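Local coordinates for protein Exo-poly-alpha-D-galacturonosidase (Thermotoga maritima, PDB 3JUR) that probably hydrolyses polygalacturonate, the backbone of pectin, as an exo-acting family 28 glycosidase with a beta-helix fold, at residues E178-G183 against D270-R275; V101-R104 against E109-N112; L31-R36 against F47-E52; I88-I91 against R96-P99. One frame throughout, in Å; residues are numbered along the deposited sequence.

Interaction 1: E178-G183 against D270-R275; sequences EERVFG and DADGRR
Arg180 and Asp272 meet although their backbones stay well apart, with CA atoms 12.1 Å from each other, so that the loop 178-183 reaches the helical segment 270-275 by side chains alone. Arg180 supplies most of that reach: CG is anti to its own carbonyl carbon (chi1 -58°) and the chain then runs extended to NE, carrying the guanidinium across to the helix. There it presents its outer end to a single oxygen. Arg180 NH1 lies 2.8 Å from Asp272 OD1 and Arg180 NH2 3.0 Å from the same atom, OD1 lying in the guanidinium plane. The two flat groups are not coplanar, however. NH1 meets OD1 from above the carboxylate plane, whereas NH2 comes nearly along the C-O axis.

One turn along the helix, Arg275 folds back and adds a third donor to this oxygen, with NH2 at 3.1 Å from Asp272 OD1. This is a salt-bridge network, two arginines gathered round one buried carboxylate, and it ties together peripheral segments of the family 28 beta-helix that are 87 residues apart in the chain. The three donors converge on Asp272 OD1 and would probably stabilise its negative charge. The other carboxylate oxygen, Asp272 OD2, accepts from the backbone N of Glu109, while Arg180 NH1 also donates to Glu109 O; the ion pair thus brackets a residue of strand 108-112. Arg180 NH2 has a further acceptor in Thr175 O, and Arg275 NH2 a second carboxylate in Glu109.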
loop_
_atom_site.group_PDB
_atom_site.type_symbol
_atom_site.label_atom_id
_atom_site.label_comp_id
_atom_site.label_asym_id
_atom_site.label_seq_id
_atom_site.Cartn_x
_atom_site.Cartn_y
_atom_site.Cartn_z
ATOM N N GLU D 178 25.680 -49.700 -21.291
ATOM C CA GLU D 178 25.478 -50.769 -22.278
ATOM C C GLU D 178 24.754 -51.972 -21.678
ATOM O O GLU D 178 24.202 -52.797 -22.406
ATOM C CB GLU D 178 26.821 -51.232 -22.868
ATOM C CG GLU D 178 27.581 -50.181 -23.691
ATOM C CD GLU D 178 28.262 -49.099 -22.841
ATOM O OE1 GLU D 178 28.626 -48.047 -23.408
ATOM O OE2 GLU D 178 28.434 -49.289 -21.613
ATOM N N GLU D 179 24.765 -52.064 -20.351
ATOM C CA GLU D 179 24.153 -53.185 -19.640
ATOM C C GLU D 179 22.808 -52.818 -19.002
ATOM O O GLU D 179 22.171 -53.647 -18.350
ATOM C CB GLU D 179 25.127 -53.749 -18.600
ATOM C CG GLU D 179 26.423 -54.278 -19.211
ATOM C CD GLU D 179 27.435 -54.754 -18.183
ATOM O OE1 GLU D 179 27.105 -54.815 -16.977
ATOM O OE2 GLU D 179 28.571 -55.072 -18.591
ATOM N N ARG D 180 22.377 -51.577 -19.212
ATOM C CA ARG D 180 21.085 -51.106 -18.727
ATOM C C ARG D 180 20.064 -51.200 -19.854
ATOM O O ARG D 180 19.670 -50.186 -20.439
ATOM C CB ARG D 180 21.187 -49.664 -18.224
ATOM C CG ARG D 180 22.195 -49.447 -17.117
ATOM C CD ARG D 180 22.178 -47.999 -16.667
ATOM N NE ARG D 180 23.396 -47.636 -15.949
ATOM C CZ ARG D 180 23.790 -46.385 -15.725
ATOM N NH1 ARG D 180 23.065 -45.361 -16.164
ATOM N NH2 ARG D 180 24.915 -46.155 -15.060
ATOM N N VAL D 181 19.639 -52.424 -20.149
ATOM C CA VAL D 181 18.778 -52.687 -21.299
ATOM C C VAL D 181 17.330 -52.897 -20.863
ATOM O O VAL D 181 17.035 -53.785 -20.060
ATOM C CB VAL D 181 19.283 -53.908 -22.121
ATOM C CG1 VAL D 181 18.394 -54.163 -23.342
ATOM C CG2 VAL D 181 20.730 -53.699 -22.549
ATOM N N PHE D 182 16.436 -52.073 -21.400
ATOM C CA PHE D 182 15.010 -52.174 -21.095
ATOM C C PHE D 182 14.213 -52.483 -22.366
ATOM O O PHE D 182 14.401 -53.542 -22.960
ATOM C CB PHE D 182 14.523 -50.920 -20.342
ATOM C CG PHE D 182 15.097 -50.800 -18.954
ATOM C CD1 PHE D 182 14.359 -51.201 -17.845
ATOM C CD2 PHE D 182 16.394 -50.334 -18.756
ATOM C CE1 PHE D 182 14.897 -51.120 -16.560
ATOM C CE2 PHE D 182 16.939 -50.253 -17.475
ATOM C CZ PHE D 182 16.188 -50.645 -16.375
ATOM N N GLY D 183 13.339 -51.577 -22.789
ATOM C CA GLY D 183 12.524 -51.819 -23.977
ATOM C C GLY D 183 11.477 -52.891 -23.751
ATOM O O GLY D 183 10.670 -52.786 -22.823
ATOM N N ASP D 270 21.255 -37.910 -9.647
ATOM C CA ASP D 270 22.052 -38.674 -8.681
ATOM C C ASP D 270 23.397 -39.162 -9.247
ATOM O O ASP D 270 24.052 -38.427 -9.992
ATOM C CB ASP D 270 21.210 -39.813 -8.076
ATOM C CG ASP D 270 19.910 -39.313 -7.430
ATOM O OD1 ASP D 270 19.781 -38.099 -7.156
ATOM O OD2 ASP D 270 19.004 -40.138 -7.192
ATOM N N ALA D 271 23.802 -40.384 -8.904
ATOM C CA ALA D 271 25.108 -40.915 -9.311
ATOM C C ALA D 271 25.413 -40.762 -10.808
ATOM O O ALA D 271 26.518 -40.356 -11.172
ATOM C CB ALA D 271 25.271 -42.368 -8.868
ATOM N N ASP D 272 24.433 -41.066 -11.659
ATOM C CA ASP D 272 24.602 -40.979 -13.117
ATOM C C ASP D 272 24.871 -39.540 -13.565
ATOM O O ASP D 272 25.710 -39.298 -14.435
ATOM C CB ASP D 272 23.372 -41.530 -13.839
ATOM C CG ASP D 272 23.718 -42.227 -15.138
ATOM O OD1 ASP D 272 24.462 -43.224 -15.097
ATOM O OD2 ASP D 272 23.235 -41.790 -16.202
ATOM N N GLY D 273 24.153 -38.598 -12.958
ATOM C CA GLY D 273 24.354 -37.171 -13.199
ATOM C C GLY D 273 25.714 -36.668 -12.746
ATOM O O GLY D 273 26.336 -35.857 -13.432
ATOM N N ARG D 274 26.179 -37.149 -11.591
ATOM C CA ARG D 274 27.520 -36.809 -11.094
ATOM C C ARG D 274 28.632 -37.441 -11.919
ATOM O O ARG D 274 29.674 -36.821 -12.120
ATOM C CB ARG D 274 27.697 -37.208 -9.631
ATOM C CG ARG D 274 27.030 -36.285 -8.662
ATOM C CD ARG D 274 27.098 -36.845 -7.258
ATOM N NE ARG D 274 25.764 -36.801 -6.683
ATOM C CZ ARG D 274 25.068 -37.863 -6.294
ATOM N NH1 ARG D 274 25.586 -39.078 -6.356
ATOM N NH2 ARG D 274 23.848 -37.690 -5.814
ATOM N N ARG D 275 28.418 -38.678 -12.368
ATOM C CA ARG D 275 29.381 -39.390 -13.219
ATOM C C ARG D 275 29.664 -38.607 -14.506
ATOM O O ARG D 275 30.825 -38.337 -14.825
ATOM C CB ARG D 275 28.891 -40.813 -13.548
ATOM C CG ARG D 275 29.766 -41.581 -14.566
ATOM C CD ARG D 275 29.152 -42.919 -14.988
ATOM N NE ARG D 275 27.841 -42.778 -15.636
ATOM C CZ ARG D 275 27.650 -42.676 -16.952
ATOM N NH1 ARG D 275 28.681 -42.696 -17.786
ATOM N NH2 ARG D 275 26.419 -42.555 -17.440
#

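Interaction 2: V101-R104 against E109-N112; sequences VLTR and ELYN
Val101 N donates to Asn112 O at 2.9 Å, and Asn112 N answers to Val101 O, closing one antiparallel hydrogen-bonded pair of a short beta hairpin. Thr103 and Leu110 form the next such pair, with Thr103 N 3.0 Å from Leu110 O and almost in line with that carbonyl. Between them stands the non-hydrogen-bonded pair Leu102 and Tyr111. Here the phenol ring leans back over the partner strand, one face lying across Leu102 CA and offset toward the ring's rim, while Tyr111 CZ comes 4.0 Å from Leu102 CB. The other side of the hairpin carries Thr103, whose CG2, set between its backbone N and carbonyl carbon, meets Asn112 CB at 3.8 Å.

At the far end Arg104 and Glu109 pair only weakly, Arg104 NH2 being 3.5 Å from Glu109 OE1 with guanidinium and carboxylate planes 78° apart. Tyr196 OH hydrogen-bonds both Glu109 OE1 and Arg104 NE, bridging the weak pair. The amide of Asn112 is held by Leu188 O and Gly183 N. Leu102 touches strand 117-120 of the beta-helix and the Thr103 hydroxyl bonds Gln194 of strand 193-196, while Ile276 of helix 270-276 packs on Arg104 and Glu109; the backbone of loop 178-183 bonds Tyr111.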
loop_
_atom_site.group_PDB
_atom_site.type_symbol
_atom_site.label_atom_id
_atom_site.label_comp_id
_atom_site.label_asym_id
_atom_site.label_seq_id
_atom_site.Cartn_x
_atom_site.Cartn_y
_atom_site.Cartn_z
ATOM N N VAL D 101 17.826 -48.038 -28.188
ATOM C CA VAL D 101 18.862 -47.060 -28.531
ATOM C C VAL D 101 19.359 -46.357 -27.269
ATOM O O VAL D 101 18.691 -46.400 -26.232
ATOM C CB VAL D 101 18.355 -45.999 -29.552
ATOM C CG1 VAL D 101 17.943 -46.657 -30.861
ATOM C CG2 VAL D 101 17.206 -45.156 -28.967
ATOM N N LEU D 102 20.528 -45.722 -27.356
ATOM C CA LEU D 102 21.041 -44.898 -26.268
ATOM C C LEU D 102 20.093 -43.736 -26.038
ATOM O O LEU D 102 19.822 -42.954 -26.950
ATOM C CB LEU D 102 22.446 -44.371 -26.581
ATOM C CG LEU D 102 23.087 -43.389 -25.590
ATOM C CD1 LEU D 102 23.387 -44.041 -24.236
ATOM C CD2 LEU D 102 24.358 -42.811 -26.189
ATOM N N THR D 103 19.586 -43.638 -24.813
ATOM C CA THR D 103 18.613 -42.611 -24.462
ATOM C C THR D 103 18.673 -42.317 -22.956
ATOM O O THR D 103 19.659 -42.653 -22.283
ATOM C CB THR D 103 17.168 -42.975 -24.974
ATOM O OG1 THR D 103 16.298 -41.839 -24.857
ATOM C CG2 THR D 103 16.570 -44.171 -24.225
ATOM N N ARG D 104 17.634 -41.688 -22.430
ATOM C CA ARG D 104 17.638 -41.273 -21.041
ATOM C C ARG D 104 16.220 -41.328 -20.487
ATOM O O ARG D 104 15.264 -41.018 -21.197
ATOM C CB ARG D 104 18.222 -39.858 -20.938
ATOM C CG ARG D 104 19.119 -39.653 -19.730
ATOM C CD ARG D 104 19.681 -38.248 -19.647
ATOM N NE ARG D 104 21.087 -38.210 -20.030
ATOM C CZ ARG D 104 21.987 -37.377 -19.516
ATOM N NH1 ARG D 104 21.640 -36.504 -18.572
ATOM N NH2 ARG D 104 23.240 -37.424 -19.941
ATOM N N GLU D 109 20.787 -42.453 -17.865
ATOM C CA GLU D 109 21.044 -43.058 -19.171
ATOM C C GLU D 109 20.708 -44.543 -19.191
ATOM O O GLU D 109 20.914 -45.252 -18.204
ATOM C CB GLU D 109 22.507 -42.870 -19.574
ATOM C CG GLU D 109 22.892 -41.430 -19.873
ATOM C CD GLU D 109 24.247 -41.317 -20.546
ATOM O OE1 GLU D 109 24.438 -40.376 -21.351
ATOM O OE2 GLU D 109 25.117 -42.167 -20.271
ATOM N N LEU D 110 20.185 -45.002 -20.322
ATOM C CA LEU D 110 19.834 -46.408 -20.509
ATOM C C LEU D 110 19.668 -46.732 -21.994
ATOM O O LEU D 110 19.713 -45.840 -22.847
ATOM C CB LEU D 110 18.538 -46.741 -19.750
ATOM C CG LEU D 110 17.191 -46.369 -20.380
ATOM C CD1 LEU D 110 16.062 -47.042 -19.639
ATOM C CD2 LEU D 110 16.972 -44.860 -20.436
ATOM N N TYR D 111 19.490 -48.015 -22.292
ATOM C CA TYR D 111 19.033 -48.439 -23.609
ATOM C C TYR D 111 17.561 -48.812 -23.513
ATOM O O TYR D 111 17.166 -49.640 -22.688
ATOM C CB TYR D 111 19.896 -49.579 -24.158
ATOM C CG TYR D 111 21.191 -49.076 -24.742
ATOM C CD1 TYR D 111 21.351 -48.939 -26.119
ATOM C CD2 TYR D 111 22.249 -48.701 -23.914
ATOM C CE1 TYR D 111 22.546 -48.459 -26.660
ATOM C CE2 TYR D 111 23.439 -48.216 -24.439
ATOM C CZ TYR D 111 23.584 -48.097 -25.811
ATOM O OH TYR D 111 24.771 -47.618 -26.324
ATOM N N ASN D 112 16.755 -48.167 -24.345
ATOM C CA ASN D 112 15.304 -48.267 -24.266
ATOM C C ASN D 112 14.680 -47.941 -25.619
ATOM O O ASN D 112 15.396 -47.637 -26.577
ATOM C CB ASN D 112 14.772 -47.317 -23.179
ATOM C CG ASN D 112 13.302 -47.555 -22.844
ATOM O OD1 ASN D 112 12.803 -48.684 -22.897
ATOM N ND2 ASN D 112 12.606 -46.484 -22.487
#

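Interaction 3: L31-R36 against F47-E52; sequences LDFGAR and FKRAIE
Phe33 lays one face of its ring on the helix backbone at Ala50: Ala50 CA stands 3.9 Å from the ring centroid and only 8° off the ring normal, a CH-pi contact directly over the centre. The methyl of Ala50 lies over the same face, with Ala50 CB nearest Phe33 CD2 at 3.7 Å. Arg49 closes in from another direction. Its chain bends at chi3 (-39°), which brings the flat guanidinium over Phe33 CB and steeply inclined to the phenyl ring, while Arg49 CB lies 4.1 Å from Phe33 CD1. Arg49 NH2 also comes 3.0 Å from Phe33 O, but the angle is too poor for a hydrogen bond; that carbonyl is instead bonded by the hydroxyl of Ser46, a turn earlier on the same helix.

In the second shell, Gly34 follows with a positive phi at which a CB would be jammed against the carbonyl of Phe33. Behind Ala50, helix 44-57 packs through Phe47, Ala50 and Ile51 on Leu62 of strand 60-64, consistent with the helix that closes the N-terminal end of many pectin-lyase-like beta-helices. Replacing Phe33 with an alanine would probably open a gap over Ala50 and take away the ring carbon CD1 that Arg49 CB and NH1 lean on.

Chemically the contact is chiefly dispersive, with a small alanine admitting the ring close to the helix; the arginine contributes as a flat cover and perhaps as a modest electrostatic attraction to the Phe33 carbonyl, rather than as a fixed hydrogen-bond donor.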
loop_
_atom_site.group_PDB
_atom_site.type_symbol
_atom_site.label_atom_id
_atom_site.label_comp_id
_atom_site.label_asym_id
_atom_site.label_seq_id
_atom_site.Cartn_x
_atom_site.Cartn_y
_atom_site.Cartn_z
ATOM N N LEU D 31 6.838 -38.073 -50.959
ATOM C CA LEU D 31 5.935 -38.781 -51.872
ATOM C C LEU D 31 6.663 -39.484 -53.015
ATOM O O LEU D 31 6.057 -40.266 -53.752
ATOM C CB LEU D 31 4.863 -37.838 -52.429
ATOM C CG LEU D 31 3.829 -37.253 -51.461
ATOM C CD1 LEU D 31 2.959 -36.254 -52.194
ATOM C CD2 LEU D 31 2.969 -38.336 -50.815
ATOM N N ASP D 32 7.958 -39.211 -53.157
ATOM C CA ASP D 32 8.781 -39.882 -54.159
ATOM C C ASP D 32 9.392 -41.181 -53.613
ATOM O O ASP D 32 10.213 -41.821 -54.279
ATOM C CB ASP D 32 9.876 -38.940 -54.683
ATOM C CG ASP D 32 9.310 -37.694 -55.356
ATOM O OD1 ASP D 32 8.415 -37.821 -56.218
ATOM O OD2 ASP D 32 9.771 -36.582 -55.026
ATOM N N PHE D 33 8.976 -41.565 -52.405
ATOM C CA PHE D 33 9.502 -42.762 -51.749
ATOM C C PHE D 33 8.409 -43.704 -51.233
ATOM O O PHE D 33 8.604 -44.420 -50.249
ATOM C CB PHE D 33 10.472 -42.376 -50.629
ATOM C CG PHE D 33 11.666 -41.602 -51.106
ATOM C CD1 PHE D 33 12.808 -42.261 -51.549
ATOM C CD2 PHE D 33 11.650 -40.210 -51.116
ATOM C CE1 PHE D 33 13.918 -41.547 -51.994
ATOM C CE2 PHE D 33 12.749 -39.490 -51.559
ATOM C CZ PHE D 33 13.887 -40.158 -51.999
ATOM N N GLY D 34 7.263 -43.703 -51.907
ATOM C CA GLY D 34 6.191 -44.651 -51.614
ATOM C C GLY D 34 5.219 -44.247 -50.518
ATOM O O GLY D 34 4.272 -44.984 -50.232
ATOM N N ALA D 35 5.449 -43.085 -49.907
ATOM C CA ALA D 35 4.572 -42.567 -48.854
ATOM C C ALA D 35 3.221 -42.109 -49.397
ATOM O O ALA D 35 3.096 -41.760 -50.572
ATOM C CB ALA D 35 5.247 -41.424 -48.121
ATOM N N ARG D 36 2.218 -42.123 -48.525
ATOM C CA ARG D 36 0.892 -41.610 -48.830
ATOM C C ARG D 36 0.360 -40.873 -47.602
ATOM O O ARG D 36 0.468 -41.367 -46.475
ATOM C CB ARG D 36 -0.044 -42.755 -49.216
ATOM C CG ARG D 36 -1.209 -42.342 -50.109
ATOM C CD ARG D 36 -1.514 -43.419 -51.147
ATOM N NE ARG D 36 -0.352 -43.657 -52.001
ATOM C CZ ARG D 36 -0.182 -44.713 -52.793
ATOM N NH1 ARG D 36 -1.106 -45.667 -52.866
ATOM N NH2 ARG D 36 0.927 -44.812 -53.518
ATOM N N PHE D 47 10.386 -42.573 -44.991
ATOM C CA PHE D 47 11.268 -41.681 -44.241
ATOM C C PHE D 47 12.713 -42.159 -44.285
ATOM O O PHE D 47 13.620 -41.368 -44.546
ATOM C CB PHE D 47 10.807 -41.531 -42.781
ATOM C CG PHE D 47 9.672 -40.564 -42.604
ATOM C CD1 PHE D 47 9.911 -39.199 -42.554
ATOM C CD2 PHE D 47 8.362 -41.018 -42.506
ATOM C CE1 PHE D 47 8.861 -38.297 -42.405
ATOM C CE2 PHE D 47 7.312 -40.130 -42.357
ATOM C CZ PHE D 47 7.562 -38.761 -42.303
ATOM N N LYS D 48 12.913 -43.452 -44.042
ATOM C CA LYS D 48 14.254 -44.021 -43.936
ATOM C C LYS D 48 15.018 -43.907 -45.260
ATOM O O LYS D 48 16.190 -43.536 -45.273
ATOM C CB LYS D 48 14.185 -45.477 -43.462
ATOM C CG LYS D 48 15.420 -45.956 -42.710
ATOM C CD LYS D 48 15.803 -47.380 -43.093
ATOM C CE LYS D 48 16.812 -47.385 -44.244
ATOM N NZ LYS D 48 16.970 -48.710 -44.940
ATOM N N ARG D 49 14.343 -44.207 -46.368
ATOM C CA ARG D 49 14.969 -44.152 -47.687
ATOM C C ARG D 49 15.219 -42.708 -48.131
ATOM O O ARG D 49 16.236 -42.414 -48.759
ATOM C CB ARG D 49 14.117 -44.887 -48.717
ATOM C CG ARG D 49 14.904 -45.825 -49.615
ATOM C CD ARG D 49 14.066 -46.276 -50.813
ATOM N NE ARG D 49 12.672 -46.526 -50.438
ATOM C CZ ARG D 49 11.636 -46.447 -51.270
ATOM N NH1 ARG D 49 11.812 -46.119 -52.547
ATOM N NH2 ARG D 49 10.415 -46.692 -50.817
ATOM N N ALA D 50 14.293 -41.811 -47.789
ATOM C CA ALA D 50 14.435 -40.389 -48.116
ATOM C C ALA D 50 15.614 -39.744 -47.390
ATOM O O ALA D 50 16.357 -38.964 -47.983
ATOM C CB ALA D 50 13.151 -39.639 -47.823
ATOM N N ILE D 51 15.776 -40.077 -46.110
ATOM C CA ILE D 51 16.877 -39.558 -45.290
ATOM C C ILE D 51 18.230 -40.077 -45.797
ATOM O O ILE D 51 19.202 -39.317 -45.879
ATOM C CB ILE D 51 16.668 -39.875 -43.776
ATOM C CG1 ILE D 51 15.544 -38.999 -43.201
ATOM C CG2 ILE D 51 17.956 -39.665 -42.973
ATOM C CD1 ILE D 51 15.073 -39.385 -41.808
ATOM N N GLU D 52 18.277 -41.362 -46.146
ATOM C CA GLU D 52 19.488 -41.979 -46.686
ATOM C C GLU D 52 19.851 -41.430 -48.073
ATOM O O GLU D 52 21.025 -41.187 -48.352
ATOM C CB GLU D 52 19.370 -43.514 -46.687
ATOM C CG GLU D 52 20.460 -44.281 -47.468
ATOM C CD GLU D 52 21.894 -43.938 -47.049
ATOM O OE1 GLU D 52 22.127 -43.581 -45.869
ATOM O OE2 GLU D 52 22.794 -44.033 -47.914
#

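Interaction 4: I88-I91 against R96-P99; sequences IKFI and RYLP
Arg96 lays its extended side chain across Ile91, and its guanidinium receives Ile91 CD1 over the centre of one face, 3.7 Å above the plane. The other branch of the isoleucine, CG2, presses on the stem of the same arginine, 3.5 Å from Arg96 NE. The charged end is not idle in this hydrophobic role, since Arg96 NH1 forms a salt bridge with Asp42. A serine in its place would probably uncover Ile91 and leave Asp42 without this cationic mate.

Tyr97 follows, with CG anti to the carbonyl carbon (chi1 -60°), and sends its phenol to the end of the strand. Tyr97 OH donates to Ile91 O at 2.8 Å; the hydroxyl sits well above the carbonyl plane, while the oxygen lies in the plane of the ring at its edge, 3.2 Å from Tyr97 CE2. The same hydroxyl comes 3.5 Å from Phe90 CB, so the tyrosine spans both residues at which strand 87-90 gives way to loop. That strand belongs to the parallel beta-helix, paired with 68-75 and 132-134, and the 96-99 loop folds back on its end. Around this corner, Tyr97 meets Trp142 edge-to-face and packs on Pro73 of strand 68-75, while Arg96 rests on Ser44 at the start of helix 44-57.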
loop_
_atom_site.group_PDB
_atom_site.type_symbol
_atom_site.label_atom_id
_atom_site.label_comp_id
_atom_site.label_asym_id
_atom_site.label_seq_id
_atom_site.Cartn_x
_atom_site.Cartn_y
_atom_site.Cartn_z
ATOM N N ILE D 88 2.897 -35.516 -39.308
ATOM C CA ILE D 88 3.564 -36.795 -39.088
ATOM C C ILE D 88 2.898 -37.435 -37.875
ATOM O O ILE D 88 3.005 -36.919 -36.755
ATOM C CB ILE D 88 5.096 -36.649 -38.859
ATOM C CG1 ILE D 88 5.773 -36.023 -40.086
ATOM C CG2 ILE D 88 5.710 -38.008 -38.557
ATOM C CD1 ILE D 88 7.242 -35.669 -39.891
ATOM N N LYS D 89 2.182 -38.534 -38.109
ATOM C CA LYS D 89 1.459 -39.219 -37.040
ATOM C C LYS D 89 2.138 -40.541 -36.727
ATOM O O LYS D 89 2.179 -41.449 -37.567
ATOM C CB LYS D 89 -0.014 -39.438 -37.411
ATOM C CG LYS D 89 -0.836 -40.083 -36.296
ATOM C CD LYS D 89 -2.312 -40.240 -36.668
ATOM C CE LYS D 89 -3.115 -40.827 -35.509
ATOM N NZ LYS D 89 -2.969 -39.990 -34.281
ATOM N N PHE D 90 2.662 -40.649 -35.510
ATOM C CA PHE D 90 3.441 -41.812 -35.116
ATOM C C PHE D 90 2.570 -42.978 -34.694
ATOM O O PHE D 90 1.623 -42.803 -33.931
ATOM C CB PHE D 90 4.450 -41.436 -34.033
ATOM C CG PHE D 90 5.526 -40.528 -34.532
ATOM C CD1 PHE D 90 5.361 -39.144 -34.492
ATOM C CD2 PHE D 90 6.689 -41.050 -35.083
ATOM C CE1 PHE D 90 6.348 -38.300 -34.972
ATOM C CE2 PHE D 90 7.682 -40.212 -35.566
ATOM C CZ PHE D 90 7.512 -38.840 -35.511
ATOM N N ILE D 91 2.885 -44.161 -35.217
ATOM C CA ILE D 91 2.147 -45.379 -34.879
ATOM C C ILE D 91 2.540 -45.845 -33.467
ATOM O O ILE D 91 3.704 -46.167 -33.219
ATOM C CB ILE D 91 2.344 -46.497 -35.935
ATOM C CG1 ILE D 91 1.961 -45.985 -37.335
ATOM C CG2 ILE D 91 1.509 -47.729 -35.572
ATOM C CD1 ILE D 91 2.518 -46.810 -38.494
ATOM N N ARG D 96 7.547 -51.177 -32.699
ATOM C CA ARG D 96 8.120 -50.329 -33.753
ATOM C C ARG D 96 9.310 -49.480 -33.316
ATOM O O ARG D 96 10.032 -48.949 -34.158
ATOM C CB ARG D 96 7.036 -49.441 -34.372
ATOM C CG ARG D 96 6.013 -50.226 -35.191
ATOM C CD ARG D 96 4.929 -49.311 -35.713
ATOM N NE ARG D 96 3.921 -50.042 -36.468
ATOM C CZ ARG D 96 3.921 -50.191 -37.790
ATOM N NH1 ARG D 96 4.882 -49.657 -38.537
ATOM N NH2 ARG D 96 2.945 -50.875 -38.367
ATOM N N TYR D 97 9.519 -49.373 -32.005
ATOM C CA TYR D 97 10.530 -48.483 -31.430
ATOM C C TYR D 97 11.735 -49.268 -30.911
ATOM O O TYR D 97 12.514 -48.792 -30.080
ATOM C CB TYR D 97 9.891 -47.586 -30.355
ATOM C CG TYR D 97 8.786 -46.733 -30.938
ATOM C CD1 TYR D 97 9.030 -45.422 -31.339
ATOM C CD2 TYR D 97 7.503 -47.254 -31.135
ATOM C CE1 TYR D 97 8.025 -44.647 -31.906
ATOM C CE2 TYR D 97 6.490 -46.485 -31.700
ATOM C CZ TYR D 97 6.759 -45.181 -32.080
ATOM O OH TYR D 97 5.766 -44.411 -32.639
ATOM N N LEU D 98 11.874 -50.481 -31.432
ATOM C CA LEU D 98 13.015 -51.340 -31.157
ATOM C C LEU D 98 13.791 -51.566 -32.464
ATOM O O LEU D 98 13.217 -51.420 -33.546
ATOM C CB LEU D 98 12.538 -52.671 -30.561
ATOM C CG LEU D 98 11.819 -52.634 -29.207
ATOM C CD1 LEU D 98 11.130 -53.968 -28.926
ATOM C CD2 LEU D 98 12.773 -52.270 -28.075
ATOM N N PRO D 99 15.088 -51.930 -32.380
ATOM C CA PRO D 99 15.883 -52.202 -31.175
ATOM C C PRO D 99 16.087 -50.991 -30.275
ATOM O O PRO D 99 15.905 -49.841 -30.708
ATOM C CB PRO D 99 17.233 -52.684 -31.734
ATOM C CG PRO D 99 17.269 -52.211 -33.143
ATOM C CD PRO D 99 15.848 -52.229 -33.609
#

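How the interactions relate
Interactions 1 and 2 form one unit, their centres 8 Å apart. The loop 178-183 runs along strand 108-112 of the hairpin, where Phe182 N lies 2.8 Å from Tyr111 O and Arg180 O 2.9 Å from Tyr111 N, both probable hydrogen bonds; Phe182 CD2 packs on Leu110 CD1 at 3.4 Å. Interaction 4 leads straight into interaction 2 along the chain, and Leu98 CD2 also brushes Gly183 CA of interaction 1 at 4.1 Å. Interaction 3 sits toward the N-terminal end of the beta-helix, about 35 Å from interaction 1 between centres, but meets interaction 4 where Phe47 CZ packs 3.9 Å from Ile88 CD1. Interactions 1, 2 and 4 lie nearer the chain centre than interaction 3.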